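PDB 6SRN: TetR family transcriptional regulator from Streptomyces coelicolor, which probably binds operator DNA as a TetR-type transcription factor and, in its ligand-binding domain, holds the furan-carboxylic acid signal that bears on antibiotic production. Local coordinates for residues A[33-38]-A[77-82]; A[142-147]-A[180-185]; A[157-162]-A[168-173]. All coordinates share one frame; numbering follows the deposited sequence.

Interaction 1. Residues A[33-38]-A[77-82]; sequences QILEAA and AIAVVE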
loop_
_atom_site.group_PDB
_atom_site.type_symbol
_atom_site.label_atom_id
_atom_site.label_comp_id
_atom_site.label_asym_id
_atom_site.label_seq_id
_atom_site.Cartn_x
_atom_site.Cartn_y
_atom_site.Cartn_z
ATOM N N GLN A 33 -15.420 2.979 24.276
ATOM C CA GLN A 33 -16.173 1.731 24.057
ATOM C C GLN A 33 -16.947 1.759 22.753
ATOM O O GLN A 33 -16.948 0.770 22.015
ATOM C CB GLN A 33 -17.126 1.465 25.230
ATOM C CG GLN A 33 -16.397 1.071 26.494
ATOM C CD GLN A 33 -17.303 0.864 27.693
ATOM O OE1 GLN A 33 -18.030 1.758 28.098
ATOM N NE2 GLN A 33 -17.217 -0.315 28.297
ATOM N N ILE A 34 -17.564 2.892 22.476
ATOM C CA ILE A 34 -18.281 3.047 21.195
ATOM C C ILE A 34 -17.280 2.951 20.043
ATOM O O ILE A 34 -17.554 2.287 19.055
ATOM C CB ILE A 34 -19.074 4.373 21.145
ATOM C CG1 ILE A 34 -20.119 4.417 22.270
ATOM C CG2 ILE A 34 -19.729 4.571 19.783
ATOM C CD1 ILE A 34 -20.684 5.798 22.558
ATOM N N LEU A 35 -16.148 3.625 20.172
ATOM C CA LEU A 35 -15.128 3.604 19.141
ATOM C C LEU A 35 -14.588 2.193 18.922
ATOM O O LEU A 35 -14.331 1.829 17.791
ATOM C CB LEU A 35 -13.962 4.533 19.504
ATOM C CG LEU A 35 -13.995 6.019 19.146
ATOM C CD1 LEU A 35 -12.632 6.638 19.446
ATOM C CD2 LEU A 35 -14.315 6.232 17.672
ATOM N N GLU A 36 -14.438 1.392 19.980
ATOM C CA GLU A 36 -13.958 0.025 19.825
ATOM C C GLU A 36 -14.958 -0.838 19.053
ATOM O O GLU A 36 -14.578 -1.572 18.136
ATOM C CB GLU A 36 -13.655 -0.564 21.193
ATOM C CG GLU A 36 -12.817 -1.817 21.177
ATOM C CD GLU A 36 -11.344 -1.593 20.738
ATOM O OE1 GLU A 36 -10.707 -0.488 20.922
ATOM O OE2 GLU A 36 -10.752 -2.581 20.254
ATOM N N ALA A 37 -16.236 -0.714 19.407
ATOM C CA ALA A 37 -17.285 -1.420 18.676
ATOM C C ALA A 37 -17.371 -1.000 17.226
ATOM O O ALA A 37 -17.482 -1.854 16.346
ATOM C CB ALA A 37 -18.635 -1.229 19.360
ATOM N N ALA A 38 -17.284 0.303 16.987
ATOM C CA ALA A 38 -17.283 0.799 15.637
ATOM C C ALA A 38 -16.093 0.236 14.858
ATOM O O ALA A 38 -16.216 -0.115 13.696
ATOM C CB ALA A 38 -17.240 2.303 15.630
ATOM N N ALA A 77 -16.431 7.353 11.522
ATOM C CA ALA A 77 -15.287 6.935 10.741
ATOM C C ALA A 77 -14.062 7.865 10.936
ATOM O O ALA A 77 -12.939 7.418 11.091
ATOM C CB ALA A 77 -15.662 6.772 9.276
ATOM N N ILE A 78 -14.305 9.175 10.897
ATOM C CA ILE A 78 -13.235 10.118 11.172
ATOM C C ILE A 78 -12.618 9.843 12.539
ATOM O O ILE A 78 -11.403 9.839 12.676
ATOM C CB ILE A 78 -13.747 11.577 11.091
ATOM C CG1 ILE A 78 -14.104 11.899 9.639
ATOM C CG2 ILE A 78 -12.709 12.528 11.650
ATOM C CD1 ILE A 78 -14.844 13.199 9.494
ATOM N N ALA A 79 -13.443 9.662 13.582
ATOM C CA ALA A 79 -12.878 9.474 14.916
ATOM C C ALA A 79 -11.998 8.208 15.007
ATOM O O ALA A 79 -11.001 8.210 15.677
ATOM C CB ALA A 79 -13.981 9.426 15.949
ATOM N N VAL A 80 -12.424 7.137 14.355
ATOM C CA VAL A 80 -11.654 5.901 14.321
ATOM C C VAL A 80 -10.306 6.147 13.652
ATOM O O VAL A 80 -9.264 5.808 14.190
ATOM C CB VAL A 80 -12.427 4.782 13.578
ATOM C CG1 VAL A 80 -11.520 3.575 13.301
ATOM C CG2 VAL A 80 -13.630 4.364 14.412
ATOM N N VAL A 81 -10.306 6.763 12.480
ATOM C CA VAL A 81 -9.028 7.020 11.794
ATOM C C VAL A 81 -8.132 7.948 12.614
ATOM O O VAL A 81 -6.945 7.711 12.797
ATOM C CB VAL A 81 -9.264 7.581 10.378
ATOM C CG1 VAL A 81 -7.957 7.962 9.726
ATOM C CG2 VAL A 81 -9.975 6.563 9.539
ATOM N N GLU A 82 -8.706 9.012 13.142
ATOM C CA GLU A 82 -7.903 9.945 13.962
ATOM C C GLU A 82 -7.291 9.219 15.158
ATOM O O GLU A 82 -6.128 9.444 15.526
ATOM C CB GLU A 82 -8.733 11.129 14.461
ATOM C CG GLU A 82 -9.097 12.139 13.441
ATOM C CD GLU A 82 -9.939 13.219 14.126
ATOM O OE1 GLU A 82 -10.678 12.977 15.122
ATOM O OE2 GLU A 82 -9.791 14.328 13.713
#
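L35 on helix 31-49 reaches across to A79 and V80 on helix 73-86, joining the first helix of the TetR-type DNA-binding domain to the helix that leads on toward the ligand-binding domain. One methyl of the leucine, CD2, does the touching: it lies 3.6 Å from CB of A79 and 3.8 Å from CG2 of V80, so it rests on two neighbouring residues of the facing helix. The L35 and V80 side chains slide past each other in opposite directions. One turn further along, A38 brings its CB to within 4.3 Å of V80 CG2. The segment axes approach to 10.0 Å at a crossing angle of -94°, so the two helices run almost perpendicular and the meeting is confined to a small patch. Small alanines suit it because their methyls fill space without holding the backbones apart, while leucine spans what remains. Around this patch F70 packs on both L35 and A79, F42 and S39 of helix 31-49 lie against V80, and A125 of helix 121-131 also touches V80. The valine is turned with CG1 anti to its backbone N (chi1 169°), which leaves CG2 as the branch facing both L35 CD2 and A38 CB.

Interaction 2. Residues A[142-147]-A[180-185]; sequences LPYVDW and AFFGMQ. With LUB (4-(Hydroxymethyl)-2-propylfuran-3-carboxylic acid), chain B.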
loop_
_atom_site.group_PDB
_atom_site.type_symbol
_atom_site.label_atom_id
_atom_site.label_comp_id
_atom_site.label_asym_id
_atom_site.label_seq_id
_atom_site.Cartn_x
_atom_site.Cartn_y
_atom_site.Cartn_z
ATOM N N LEU A 142 -5.533 13.062 6.131
ATOM C CA LEU A 142 -4.592 12.589 5.117
ATOM C C LEU A 142 -3.811 11.404 5.685
ATOM O O LEU A 142 -3.300 11.491 6.824
ATOM C CB LEU A 142 -3.603 13.692 4.728
ATOM C CG LEU A 142 -4.102 14.744 3.719
ATOM C CD1 LEU A 142 -3.055 15.835 3.629
ATOM C CD2 LEU A 142 -4.405 14.226 2.328
ATOM N N PRO A 143 -3.689 10.335 4.886
ATOM C CA PRO A 143 -2.785 9.250 5.314
ATOM C C PRO A 143 -1.303 9.610 5.259
ATOM O O PRO A 143 -0.896 10.610 4.610
ATOM C CB PRO A 143 -3.118 8.142 4.335
ATOM C CG PRO A 143 -3.461 8.893 3.071
ATOM C CD PRO A 143 -4.255 10.054 3.553
ATOM N N TYR A 144 -0.512 8.841 5.974
ATOM C CA TYR A 144 0.971 8.779 5.886
ATOM C C TYR A 144 1.685 9.958 6.539
ATOM O O TYR A 144 2.799 9.780 7.091
ATOM C CB TYR A 144 1.465 8.602 4.420
ATOM C CG TYR A 144 0.635 7.589 3.655
ATOM C CD1 TYR A 144 0.483 6.264 4.100
ATOM C CD2 TYR A 144 -0.079 7.960 2.513
ATOM C CE1 TYR A 144 -0.339 5.394 3.439
ATOM C CE2 TYR A 144 -0.884 7.070 1.847
ATOM C CZ TYR A 144 -1.042 5.793 2.329
ATOM O OH TYR A 144 -1.895 4.943 1.682
ATOM N N VAL A 145 1.084 11.151 6.462
ATOM C CA VAL A 145 1.799 12.336 6.873
ATOM C C VAL A 145 2.050 12.393 8.391
ATOM O O VAL A 145 3.074 12.879 8.819
ATOM C CB VAL A 145 1.197 13.628 6.333
ATOM C CG1 VAL A 145 1.138 13.639 4.817
ATOM C CG2 VAL A 145 -0.166 13.824 6.880
ATOM N N ASP A 146 1.133 11.876 9.208
ATOM C CA ASP A 146 1.330 11.897 10.660
ATOM C C ASP A 146 2.518 11.025 11.071
ATOM O O ASP A 146 3.361 11.453 11.835
ATOM C CB ASP A 146 0.055 11.446 11.382
ATOM C CG ASP A 146 -1.084 12.432 11.240
ATOM O OD1 ASP A 146 -0.803 13.647 11.452
ATOM O OD2 ASP A 146 -2.224 12.024 10.880
ATOM N N TRP A 147 2.595 9.819 10.518
ATOM C CA TRP A 147 3.691 8.928 10.851
ATOM C C TRP A 147 4.995 9.461 10.272
ATOM O O TRP A 147 6.012 9.356 10.896
ATOM C CB TRP A 147 3.425 7.513 10.326
ATOM C CG TRP A 147 2.739 6.599 11.322
ATOM C CD1 TRP A 147 1.378 6.318 11.423
ATOM C CD2 TRP A 147 3.375 5.829 12.328
ATOM N NE1 TRP A 147 1.165 5.403 12.450
ATOM C CE2 TRP A 147 2.367 5.130 13.050
ATOM C CE3 TRP A 147 4.713 5.673 12.719
ATOM C CZ2 TRP A 147 2.702 4.231 14.067
ATOM C CZ3 TRP A 147 5.010 4.815 13.740
ATOM C CH2 TRP A 147 4.016 4.134 14.409
ATOM N N ALA A 180 7.222 2.037 2.888
ATOM C CA ALA A 180 7.571 0.602 2.865
ATOM C C ALA A 180 6.766 -0.205 3.894
ATOM O O ALA A 180 6.283 -1.310 3.613
ATOM C CB ALA A 180 9.007 0.434 3.093
ATOM N N PHE A 181 6.690 0.324 5.113
ATOM C CA PHE A 181 5.924 -0.319 6.167
ATOM C C PHE A 181 4.433 -0.404 5.767
ATOM O O PHE A 181 3.797 -1.438 5.869
ATOM C CB PHE A 181 6.088 0.426 7.501
ATOM C CG PHE A 181 5.399 -0.257 8.643
ATOM C CD1 PHE A 181 4.028 -0.135 8.788
ATOM C CD2 PHE A 181 6.079 -1.123 9.462
ATOM C CE1 PHE A 181 3.355 -0.799 9.779
ATOM C CE2 PHE A 181 5.411 -1.810 10.456
ATOM C CZ PHE A 181 4.047 -1.624 10.636
ATOM N N PHE A 182 3.902 0.704 5.265
ATOM C CA PHE A 182 2.550 0.698 4.781
ATOM C C PHE A 182 2.321 -0.439 3.771
ATOM O O PHE A 182 1.343 -1.179 3.811
ATOM C CB PHE A 182 2.173 2.027 4.120
ATOM C CG PHE A 182 0.888 1.883 3.373
ATOM C CD1 PHE A 182 -0.330 1.781 4.023
ATOM C CD2 PHE A 182 0.905 1.707 1.989
ATOM C CE1 PHE A 182 -1.488 1.495 3.306
ATOM C CE2 PHE A 182 -0.236 1.443 1.289
ATOM C CZ PHE A 182 -1.463 1.326 1.941
ATOM N N GLY A 183 3.233 -0.541 2.812
ATOM C CA GLY A 183 3.063 -1.515 1.773
ATOM C C GLY A 183 3.135 -2.940 2.311
ATOM O O GLY A 183 2.325 -3.809 1.974
ATOM N N MET A 184 4.107 -3.172 3.199
ATOM C CA MET A 184 4.276 -4.488 3.833
ATOM C C MET A 184 3.000 -4.910 4.568
ATOM O O MET A 184 2.511 -6.044 4.388
ATOM C CB MET A 184 5.487 -4.440 4.748
ATOM C CG MET A 184 5.758 -5.677 5.516
ATOM S SD MET A 184 4.715 -5.913 6.973
ATOM C CE MET A 184 4.956 -4.432 7.933
ATOM N N GLN A 185 2.453 -3.990 5.361
ATOM C CA GLN A 185 1.285 -4.377 6.165
ATOM C C GLN A 185 0.064 -4.582 5.268
ATOM O O GLN A 185 -0.778 -5.408 5.558
ATOM C CB GLN A 185 1.058 -3.431 7.330
ATOM C CG GLN A 185 0.574 -2.023 6.959
ATOM C CD GLN A 185 -0.916 -1.997 6.655
ATOM O OE1 GLN A 185 -1.710 -2.721 7.227
ATOM N NE2 GLN A 185 -1.301 -1.131 5.743
HETATM C C2 LUB B . 0.395 3.266 7.833
HETATM C C4 LUB B . -1.755 3.379 7.223
HETATM C C5 LUB B . -1.432 2.086 7.323
HETATM C C6 LUB B . 1.845 3.478 7.989
HETATM O O11 LUB B . 0.512 6.163 7.948
HETATM C C9 LUB B . -0.525 5.620 7.489
HETATM O O10 LUB B . -1.491 6.312 7.003
HETATM C C3 LUB B . -0.650 4.176 7.447
HETATM C C12 LUB B . -3.204 3.794 7.015
HETATM O O13 LUB B . -3.272 4.712 5.899
HETATM O O1 LUB B . -0.055 1.967 7.576
HETATM C C7 LUB B . 2.200 3.181 9.452
HETATM C C8 LUB B . 3.659 3.424 9.749
#
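The ligand pocket of the TetR-type C-terminal domain is lined here by Y144, just before helix 145-161, and F182 on helix 170-192, two aromatic residues that meet beside the bound furan-carboxylic acid. Their rings form a T-shaped, edge-to-face pair: the edge of Y144 is directed at the face of F182, with centroids 5.1 Å apart and planes at 71°. CE1 of the tyrosine lies 3.7 Å from CD1 of F182, and the tyrosine OH stands over the same face toward its rim. That hydroxyl is hydrogen-bonded to N190 of the second subunit, which links this pocket wall to the dimer partner. CB of P143 sits over the centre of one Y144 face, a flat apolar surface suited to a rigid proline. A backbone N-H reaches the ligand's carboxylate: Y144 N donates to O10 over 2.9 Å; Y85 OH from helix 73-86 is also hydrogen-bonded to the ligand. F182 extends from its helix with CG anti to the backbone N (chi1 168°), presenting its edge to the furan at C5. Q185 approaches that furan carbon too, through NE2, and its OE1 is held by R194. Large apolar rings suit the propyl tail: W147 lies with one face under its terminal methyl, C8 being 3.5 Å from CD2 of the indole, while CD1 of F181 comes to 3.7 Å from C8.

Interaction 3. Residues A[157-162]-A[168-173]; sequences DAREAG and VDPAAA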
loop_
_atom_site.group_PDB
_atom_site.type_symbol
_atom_site.label_atom_id
_atom_site.label_comp_id
_atom_site.label_asym_id
_atom_site.label_seq_id
_atom_site.Cartn_x
_atom_site.Cartn_y
_atom_site.Cartn_z
ATOM N N ASP A 157 17.625 13.346 14.903
ATOM C CA ASP A 157 18.556 13.125 15.999
ATOM C C ASP A 157 19.609 12.081 15.636
ATOM O O ASP A 157 20.780 12.182 16.018
ATOM C CB ASP A 157 17.816 12.684 17.262
ATOM C CG ASP A 157 17.014 13.831 17.913
ATOM O OD1 ASP A 157 17.170 15.022 17.551
ATOM O OD2 ASP A 157 16.199 13.497 18.773
ATOM N N ALA A 158 19.164 11.019 14.943
ATOM C CA ALA A 158 20.076 9.964 14.534
ATOM C C ALA A 158 21.148 10.533 13.621
ATOM O O ALA A 158 22.325 10.213 13.766
ATOM C CB ALA A 158 19.319 8.846 13.793
ATOM N N ARG A 159 20.734 11.395 12.689
ATOM C CA ARG A 159 21.707 12.048 11.796
ATOM C C ARG A 159 22.725 12.866 12.599
ATOM O O ARG A 159 23.919 12.712 12.415
ATOM C CB ARG A 159 21.040 12.935 10.752
ATOM C CG ARG A 159 22.105 13.716 9.952
ATOM C CD ARG A 159 21.685 14.376 8.665
ATOM N NE ARG A 159 20.664 15.391 8.839
ATOM C CZ ARG A 159 20.156 16.130 7.847
ATOM N NH1 ARG A 159 20.581 15.981 6.582
ATOM N NH2 ARG A 159 19.213 17.022 8.118
ATOM N N GLU A 160 22.239 13.752 13.454
ATOM C CA GLU A 160 23.108 14.638 14.260
ATOM C C GLU A 160 24.041 13.849 15.172
ATOM O O GLU A 160 25.165 14.292 15.497
ATOM C CB GLU A 160 22.245 15.503 15.161
ATOM C CG GLU A 160 21.708 16.811 14.614
ATOM C CD GLU A 160 21.709 17.877 15.754
ATOM O OE1 GLU A 160 21.044 17.663 16.791
ATOM O OE2 GLU A 160 22.400 18.912 15.666
ATOM N N ALA A 161 23.548 12.712 15.637
ATOM C CA ALA A 161 24.278 11.831 16.519
ATOM C C ALA A 161 25.369 11.031 15.802
ATOM O O ALA A 161 26.207 10.444 16.430
ATOM C CB ALA A 161 23.317 10.871 17.192
ATOM N N GLY A 162 25.329 10.950 14.482
ATOM C CA GLY A 162 26.246 10.069 13.761
ATOM C C GLY A 162 25.791 8.617 13.668
ATOM O O GLY A 162 26.569 7.714 13.329
ATOM N N VAL A 168 22.387 10.018 4.083
ATOM C CA VAL A 168 20.971 9.710 4.229
ATOM C C VAL A 168 20.221 10.918 4.780
ATOM O O VAL A 168 20.594 11.477 5.807
ATOM C CB VAL A 168 20.778 8.455 5.108
ATOM C CG1 VAL A 168 19.298 8.188 5.353
ATOM C CG2 VAL A 168 21.435 7.257 4.426
ATOM N N ASP A 169 19.210 11.370 4.065
ATOM C CA ASP A 169 18.395 12.491 4.505
ATOM C C ASP A 169 17.313 11.985 5.437
ATOM O O ASP A 169 16.523 11.088 5.049
ATOM C CB ASP A 169 17.732 13.174 3.331
ATOM C CG ASP A 169 16.895 14.332 3.781
ATOM O OD1 ASP A 169 17.476 15.325 4.292
ATOM O OD2 ASP A 169 15.682 14.259 3.662
ATOM N N PRO A 170 17.215 12.530 6.659
ATOM C CA PRO A 170 16.161 12.090 7.593
ATOM C C PRO A 170 14.725 12.159 7.050
ATOM O O PRO A 170 13.932 11.228 7.339
ATOM C CB PRO A 170 16.319 13.015 8.797
ATOM C CG PRO A 170 17.706 13.439 8.719
ATOM C CD PRO A 170 18.143 13.473 7.304
ATOM N N ALA A 171 14.369 13.222 6.305
ATOM C CA ALA A 171 13.002 13.364 5.799
ATOM C C ALA A 171 12.750 12.265 4.771
ATOM O O ALA A 171 11.682 11.639 4.740
ATOM C CB ALA A 171 12.822 14.724 5.170
ATOM N N ALA A 172 13.755 11.980 3.956
ATOM C CA ALA A 172 13.630 10.926 2.972
ATOM C C ALA A 172 13.522 9.560 3.609
ATOM O O ALA A 172 12.734 8.743 3.163
ATOM C CB ALA A 172 14.784 10.973 2.028
ATOM N N ALA A 173 14.295 9.316 4.646
ATOM C CA ALA A 173 14.236 8.068 5.393
ATOM C C ALA A 173 12.872 7.879 6.047
ATOM O O ALA A 173 12.347 6.764 6.042
ATOM C CB ALA A 173 15.342 8.014 6.416
HETATM O O HOH W 1 22.014 13.921 5.189
#
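NH1 of R159 donates a 2.9 Å hydrogen bond to a water, which in turn donates to the backbone O of V168, also at 2.9 Å, so the water bridges the end of one helix to the approach of the next. The water lies at the edge of the guanidinium, in its plane. One face of that flat group is laid over P170: CD of the proline is 3.4 Å from CZ of R159 and stands above the centre of the plane. The arginine gets there with CG anti to its backbone N and a bend at chi3 (62°), which folds the group over the proline; NH2 is bonded to Q156 of the same helix, fixing its rotation further. These contacts join the two arms of a helical hairpin, helix 145-161 and helix 170-192, at the short loop between them. The first helix ends in a Schellman motif, where G162, with positive phi, suits the place because it has no CB to press on the carbonyl O of A161. The second begins with D169 as N-cap, a role for which its short carboxylate is well shaped: OD2 accepts from A172 N at 3.0 Å, on the anti side and 27° out of the carboxylate plane. Proline fits the first turn, where a backbone N-H is not needed for helix bonding. D169 OD1 makes a long salt bridge to R159 NH1 at 3.9 Å; it lies well out of the guanidinium plane, so only the charges attract and no N-H is aimed at it, the two planes being 79° apart.

Overall arrangement
From the N terminus, interaction 1 comes first, with helix 31-49 meeting helix 73-86 and closing a mainly helical loop of 38 residues within the DNA-binding region. It is complete before interaction 2 opens. That second contact spans 32 residues, bringing the start of helix 145-161 to the middle of helix 170-192 in the ligand-binding region. Interaction 3 is nested inside this loop, joining the end of the former helix to the start of the latter, so one hairpin is tied at two levels. No two interactions touch: the centres of 1 and 2, like those of 2 and 3, lie 19 Å apart, while interactions 1 and 3 sit on opposite sides of the chain's centre.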